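Local coordinates for cysteine synthase 3 (Entamoeba histolytica, PDB 6KR5), which makes L-cysteine from O-acetylserine and sulfide with the help of pyridoxal-5'-phosphate, as an O-acetylserine sulfhydrylase, at residues 37-50 with 292-306. Numbering follows the deposited sequence.
Sequences SIKKNTKILVKLEC and AGKVENEGKTIVIIL
L306 meets V46 and L48 at the tightly packed end of two adjacent parallel strands, 43-48 and 301-306, which illustrate how distant parts of a chain become sheet neighbours. Its CD1 touches both V46 CB and L48 CD2, the latter 3.4 Å away, closer than usual carbon packing. With CG beside its backbone N (chi1 -53°), L306 turns this branch across V46, while I285 of helix 279-292 also touches its side chain. On the same face, I44 and I304 lie side by side, CG2 to CD1 3.6 Å, and A292 CB rests against I44 CG1. Backbone bonds alternate from K43 N to K300 O (3.0 Å) as far as E49 N to L306 O.

The opposite end is looser at its solvent-facing rim, where K39, N41 and E298 meet. Buried T42 links the strands to it: OG1 accepts a bond from G299 N (2.9 Å) in the type II turn 297-300 and shares a water with A292 O and K39 N. N41 meets the aliphatic part of E298, OD1 to CG 3.4 Å, with amide and carboxylate planes 80° apart. K39 NZ and E298 OE1 stay 5.6 Å apart.

Strand 26-28 flanks 43-48 antiparallel and strand 186-190 flanks 301-306 in parallel; the I305 side chain is about 7 Å from the cofactor. The arrangement belongs to the mixed sheet of the larger domain in fold-type II pyridoxal-phosphate enzymes.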
loop_
_atom_site.group_PDB
_atom_site.type_symbol
_atom_site.label_atom_id
_atom_site.label_comp_id
_atom_site.label_asym_id
_atom_site.label_seq_id
_atom_site.Cartn_x
_atom_site.Cartn_y
_atom_site.Cartn_z
ATOM N N SER B 37 -21.556 -16.635 17.269
ATOM C CA SER B 37 -22.596 -15.665 16.962
ATOM C C SER B 37 -22.859 -15.541 15.465
ATOM O O SER B 37 -23.916 -15.036 15.079
ATOM C CB SER B 37 -22.214 -14.300 17.529
ATOM O OG SER B 37 -21.071 -13.803 16.856
ATOM N N ILE B 38 -21.934 -15.984 14.615
ATOM C CA ILE B 38 -22.060 -15.830 13.166
ATOM C C ILE B 38 -22.264 -17.202 12.529
ATOM O O ILE B 38 -21.413 -18.092 12.668
ATOM C CB ILE B 38 -20.835 -15.125 12.569
ATOM C CG1 ILE B 38 -20.690 -13.729 13.176
ATOM C CG2 ILE B 38 -20.947 -15.053 11.051
ATOM C CD1 ILE B 38 -19.383 -13.029 12.793
ATOM N N LYS B 39 -23.380 -17.362 11.811
ATOM C CA LYS B 39 -23.681 -18.622 11.141
ATOM C C LYS B 39 -22.722 -18.853 9.978
ATOM O O LYS B 39 -22.254 -17.914 9.330
ATOM C CB LYS B 39 -25.125 -18.641 10.624
ATOM C CG LYS B 39 -26.194 -18.427 11.691
ATOM C CD LYS B 39 -26.180 -19.530 12.742
ATOM C CE LYS B 39 -27.324 -19.364 13.733
ATOM N NZ LYS B 39 -27.152 -20.245 14.924
ATOM N N LYS B 40 -22.454 -20.131 9.702
ATOM C CA LYS B 40 -21.443 -20.495 8.716
ATOM C C LYS B 40 -21.823 -20.115 7.289
ATOM O O LYS B 40 -20.932 -20.013 6.439
ATOM C CB LYS B 40 -21.159 -21.997 8.788
ATOM N N ASN B 41 -23.105 -19.911 6.994
ATOM C CA ASN B 41 -23.504 -19.543 5.641
ATOM C C ASN B 41 -23.559 -18.035 5.429
ATOM O O ASN B 41 -23.818 -17.589 4.308
ATOM C CB ASN B 41 -24.855 -20.177 5.280
ATOM C CG ASN B 41 -25.985 -19.714 6.175
ATOM O OD1 ASN B 41 -25.814 -19.550 7.385
ATOM N ND2 ASN B 41 -27.158 -19.518 5.585
ATOM N N THR B 42 -23.303 -17.241 6.465
ATOM C CA THR B 42 -23.209 -15.797 6.307
ATOM C C THR B 42 -21.829 -15.434 5.768
ATOM O O THR B 42 -20.815 -15.985 6.203
ATOM C CB THR B 42 -23.474 -15.118 7.649
ATOM O OG1 THR B 42 -24.740 -15.569 8.160
ATOM C CG2 THR B 42 -23.490 -13.594 7.505
ATOM N N LYS B 43 -21.791 -14.517 4.794
ATOM C CA LYS B 43 -20.554 -14.174 4.096
ATOM C C LYS B 43 -20.180 -12.743 4.450
ATOM O O LYS B 43 -20.983 -11.830 4.247
ATOM C CB LYS B 43 -20.711 -14.318 2.583
ATOM C CG LYS B 43 -21.062 -15.732 2.113
ATOM C CD LYS B 43 -22.402 -15.749 1.385
ATOM C CE LYS B 43 -22.649 -17.078 0.690
ATOM N NZ LYS B 43 -22.775 -18.209 1.649
ATOM N N ILE B 44 -18.969 -12.548 4.967
ATOM C CA ILE B 44 -18.507 -11.230 5.392
ATOM C C ILE B 44 -17.282 -10.890 4.558
ATOM O O ILE B 44 -16.238 -11.540 4.679
ATOM C CB ILE B 44 -18.194 -11.173 6.894
ATOM C CG1 ILE B 44 -19.430 -11.589 7.703
ATOM C CG2 ILE B 44 -17.801 -9.755 7.285
ATOM C CD1 ILE B 44 -19.459 -13.031 8.109
ATOM N N LEU B 45 -17.412 -9.877 3.704
ATOM C CA LEU B 45 -16.392 -9.524 2.727
ATOM C C LEU B 45 -15.874 -8.130 3.021
ATOM O O LEU B 45 -16.659 -7.238 3.361
ATOM C CB LEU B 45 -16.952 -9.562 1.302
ATOM C CG LEU B 45 -17.746 -10.811 0.936
ATOM C CD1 LEU B 45 -18.307 -10.634 -0.481
ATOM C CD2 LEU B 45 -16.863 -12.050 1.049
ATOM N N VAL B 46 -14.564 -7.934 2.867
ATOM C CA VAL B 46 -13.940 -6.637 3.114
ATOM C C VAL B 46 -13.399 -6.078 1.806
ATOM O O VAL B 46 -12.725 -6.784 1.043
ATOM C CB VAL B 46 -12.838 -6.724 4.190
ATOM C CG1 VAL B 46 -13.471 -6.918 5.558
ATOM C CG2 VAL B 46 -11.821 -7.829 3.895
ATOM N N LYS B 47 -13.685 -4.803 1.551
ATOM C CA LYS B 47 -13.205 -4.119 0.355
ATOM C C LYS B 47 -11.989 -3.290 0.742
ATOM O O LYS B 47 -12.093 -2.391 1.579
ATOM C CB LYS B 47 -14.290 -3.232 -0.255
ATOM C CG LYS B 47 -13.854 -2.646 -1.597
ATOM C CD LYS B 47 -15.016 -2.184 -2.435
ATOM C CE LYS B 47 -14.535 -1.634 -3.777
ATOM N NZ LYS B 47 -13.913 -2.633 -4.705
ATOM N N LEU B 48 -10.838 -3.609 0.148
ATOM C CA LEU B 48 -9.548 -3.119 0.642
ATOM C C LEU B 48 -9.129 -1.873 -0.130
ATOM O O LEU B 48 -8.408 -1.949 -1.131
ATOM C CB LEU B 48 -8.505 -4.220 0.545
ATOM C CG LEU B 48 -8.983 -5.497 1.216
ATOM C CD1 LEU B 48 -7.889 -6.539 1.117
ATOM C CD2 LEU B 48 -9.296 -5.232 2.652
ATOM N N GLU B 49 -9.538 -0.707 0.383
ATOM C CA GLU B 49 -9.161 0.542 -0.263
ATOM C C GLU B 49 -7.687 0.858 -0.065
ATOM O O GLU B 49 -7.169 1.793 -0.688
ATOM C CB GLU B 49 -10.066 1.669 0.239
ATOM C CG GLU B 49 -11.511 1.457 -0.220
ATOM C CD GLU B 49 -11.627 1.512 -1.740
ATOM O OE1 GLU B 49 -11.204 2.547 -2.297
ATOM O OE2 GLU B 49 -12.134 0.547 -2.363
ATOM N N CYS B 50 -6.988 0.083 0.760
ATOM C CA CYS B 50 -5.543 0.199 0.840
ATOM C C CYS B 50 -4.855 -0.165 -0.470
ATOM O O CYS B 50 -3.670 0.152 -0.645
ATOM C CB CYS B 50 -5.039 -0.697 1.960
ATOM S SG CYS B 50 -3.282 -0.604 2.195
ATOM N N ALA B 292 -23.429 -9.343 11.296
ATOM C CA ALA B 292 -23.425 -10.747 10.908
ATOM C C ALA B 292 -23.947 -11.666 12.005
ATOM O O ALA B 292 -24.217 -12.841 11.731
ATOM C CB ALA B 292 -22.005 -11.167 10.509
ATOM N N GLY B 293 -24.079 -11.171 13.230
ATOM C CA GLY B 293 -24.619 -11.950 14.322
ATOM C C GLY B 293 -26.115 -11.848 14.519
ATOM O O GLY B 293 -26.660 -12.557 15.371
ATOM N N LYS B 294 -26.799 -10.994 13.764
ATOM C CA LYS B 294 -28.237 -10.817 13.926
ATOM C C LYS B 294 -28.987 -11.923 13.205
ATOM O O LYS B 294 -28.597 -12.348 12.115
ATOM C CB LYS B 294 -28.668 -9.453 13.395
ATOM C CG LYS B 294 -27.969 -8.295 14.096
ATOM C CD LYS B 294 -28.398 -6.950 13.546
ATOM C CE LYS B 294 -27.723 -5.827 14.309
ATOM N NZ LYS B 294 -27.988 -4.504 13.698
ATOM N N VAL B 295 -30.070 -12.399 13.828
ATOM C CA VAL B 295 -30.735 -13.588 13.309
ATOM C C VAL B 295 -31.322 -13.326 11.930
ATOM O O VAL B 295 -31.295 -14.209 11.063
ATOM C CB VAL B 295 -31.807 -14.084 14.299
ATOM C CG1 VAL B 295 -32.520 -15.302 13.734
ATOM C CG2 VAL B 295 -31.174 -14.417 15.636
ATOM N N GLU B 296 -31.813 -12.110 11.674
ATOM C CA GLU B 296 -32.416 -11.843 10.374
ATOM C C GLU B 296 -31.385 -11.735 9.258
ATOM O O GLU B 296 -31.772 -11.630 8.087
ATOM C CB GLU B 296 -33.264 -10.570 10.435
ATOM C CG GLU B 296 -32.466 -9.279 10.490
ATOM C CD GLU B 296 -32.117 -8.863 11.906
ATOM O OE1 GLU B 296 -32.249 -9.698 12.825
ATOM O OE2 GLU B 296 -31.721 -7.689 12.101
ATOM N N ASN B 297 -30.093 -11.773 9.579
ATOM C CA ASN B 297 -29.050 -11.602 8.579
ATOM C C ASN B 297 -28.360 -12.906 8.208
ATOM O O ASN B 297 -27.407 -12.880 7.424
ATOM C CB ASN B 297 -28.015 -10.577 9.064
ATOM C CG ASN B 297 -28.550 -9.162 9.045
ATOM O OD1 ASN B 297 -29.485 -8.850 8.310
ATOM N ND2 ASN B 297 -27.953 -8.293 9.851
ATOM N N GLU B 298 -28.816 -14.042 8.742
ATOM C CA GLU B 298 -28.216 -15.327 8.396
ATOM C C GLU B 298 -28.191 -15.517 6.883
ATOM O O GLU B 298 -29.186 -15.266 6.197
ATOM C CB GLU B 298 -28.994 -16.468 9.057
ATOM C CG GLU B 298 -28.515 -17.855 8.655
ATOM C CD GLU B 298 -29.356 -18.963 9.269
ATOM O OE1 GLU B 298 -29.989 -18.717 10.316
ATOM O OE2 GLU B 298 -29.380 -20.078 8.705
ATOM N N GLY B 299 -27.032 -15.923 6.363
ATOM C CA GLY B 299 -26.876 -16.203 4.950
ATOM C C GLY B 299 -26.658 -14.995 4.067
ATOM O O GLY B 299 -26.471 -15.161 2.852
ATOM N N LYS B 300 -26.681 -13.789 4.623
ATOM C CA LYS B 300 -26.556 -12.605 3.796
ATOM C C LYS B 300 -25.098 -12.358 3.424
ATOM O O LYS B 300 -24.173 -12.888 4.042
ATOM C CB LYS B 300 -27.134 -11.382 4.509
ATOM C CG LYS B 300 -28.668 -11.382 4.559
ATOM C CD LYS B 300 -29.244 -10.057 5.031
ATOM C CE LYS B 300 -30.769 -10.129 5.059
ATOM N NZ LYS B 300 -31.390 -8.839 5.473
ATOM N N THR B 301 -24.911 -11.552 2.378
ATOM C CA THR B 301 -23.592 -11.107 1.939
ATOM C C THR B 301 -23.386 -9.687 2.453
ATOM O O THR B 301 -24.067 -8.751 2.020
ATOM C CB THR B 301 -23.457 -11.170 0.419
ATOM O OG1 THR B 301 -23.547 -12.534 -0.007
ATOM C CG2 THR B 301 -22.102 -10.619 -0.020
ATOM N N ILE B 302 -22.447 -9.536 3.379
ATOM C CA ILE B 302 -22.183 -8.281 4.072
ATOM C C ILE B 302 -20.840 -7.757 3.581
ATOM O O ILE B 302 -19.822 -8.450 3.706
ATOM C CB ILE B 302 -22.181 -8.499 5.593
ATOM C CG1 ILE B 302 -23.565 -8.963 6.048
ATOM C CG2 ILE B 302 -21.757 -7.244 6.331
ATOM C CD1 ILE B 302 -23.564 -9.670 7.368
ATOM N N VAL B 303 -20.835 -6.549 3.012
ATOM C CA VAL B 303 -19.633 -5.940 2.444
ATOM C C VAL B 303 -19.214 -4.781 3.335
ATOM O O VAL B 303 -20.027 -3.906 3.645
ATOM C CB VAL B 303 -19.862 -5.452 1.003
ATOM C CG1 VAL B 303 -18.643 -4.661 0.503
ATOM C CG2 VAL B 303 -20.150 -6.628 0.080
ATOM N N ILE B 304 -17.939 -4.756 3.714
ATOM C CA ILE B 304 -17.417 -3.777 4.661
ATOM C C ILE B 304 -16.294 -3.013 3.971
ATOM O O ILE B 304 -15.326 -3.622 3.508
ATOM C CB ILE B 304 -16.902 -4.459 5.938
ATOM C CG1 ILE B 304 -17.953 -5.426 6.499
ATOM C CG2 ILE B 304 -16.525 -3.433 6.998
ATOM C CD1 ILE B 304 -17.452 -6.164 7.717
ATOM N N ILE B 305 -16.408 -1.689 3.928
ATOM C CA ILE B 305 -15.339 -0.854 3.384
ATOM C C ILE B 305 -14.217 -0.759 4.406
ATOM O O ILE B 305 -14.458 -0.427 5.572
ATOM C CB ILE B 305 -15.863 0.550 3.041
ATOM C CG1 ILE B 305 -17.039 0.481 2.073
ATOM C CG2 ILE B 305 -14.736 1.404 2.455
ATOM C CD1 ILE B 305 -16.688 -0.196 0.752
ATOM N N LEU B 306 -12.979 -1.028 3.966
ATOM C CA LEU B 306 -11.794 -0.808 4.800
ATOM C C LEU B 306 -11.026 0.374 4.217
ATOM O O LEU B 306 -10.328 0.212 3.206
ATOM C CB LEU B 306 -10.908 -2.059 4.856
ATOM C CG LEU B 306 -11.593 -3.376 5.262
ATOM C CD1 LEU B 306 -10.534 -4.389 5.700
ATOM C CD2 LEU B 306 -12.592 -3.168 6.352
HETATM O O HOH W 1 -25.166 -15.082 10.837
HETATM O O HOH W 2 -7.936 -1.479 3.008
#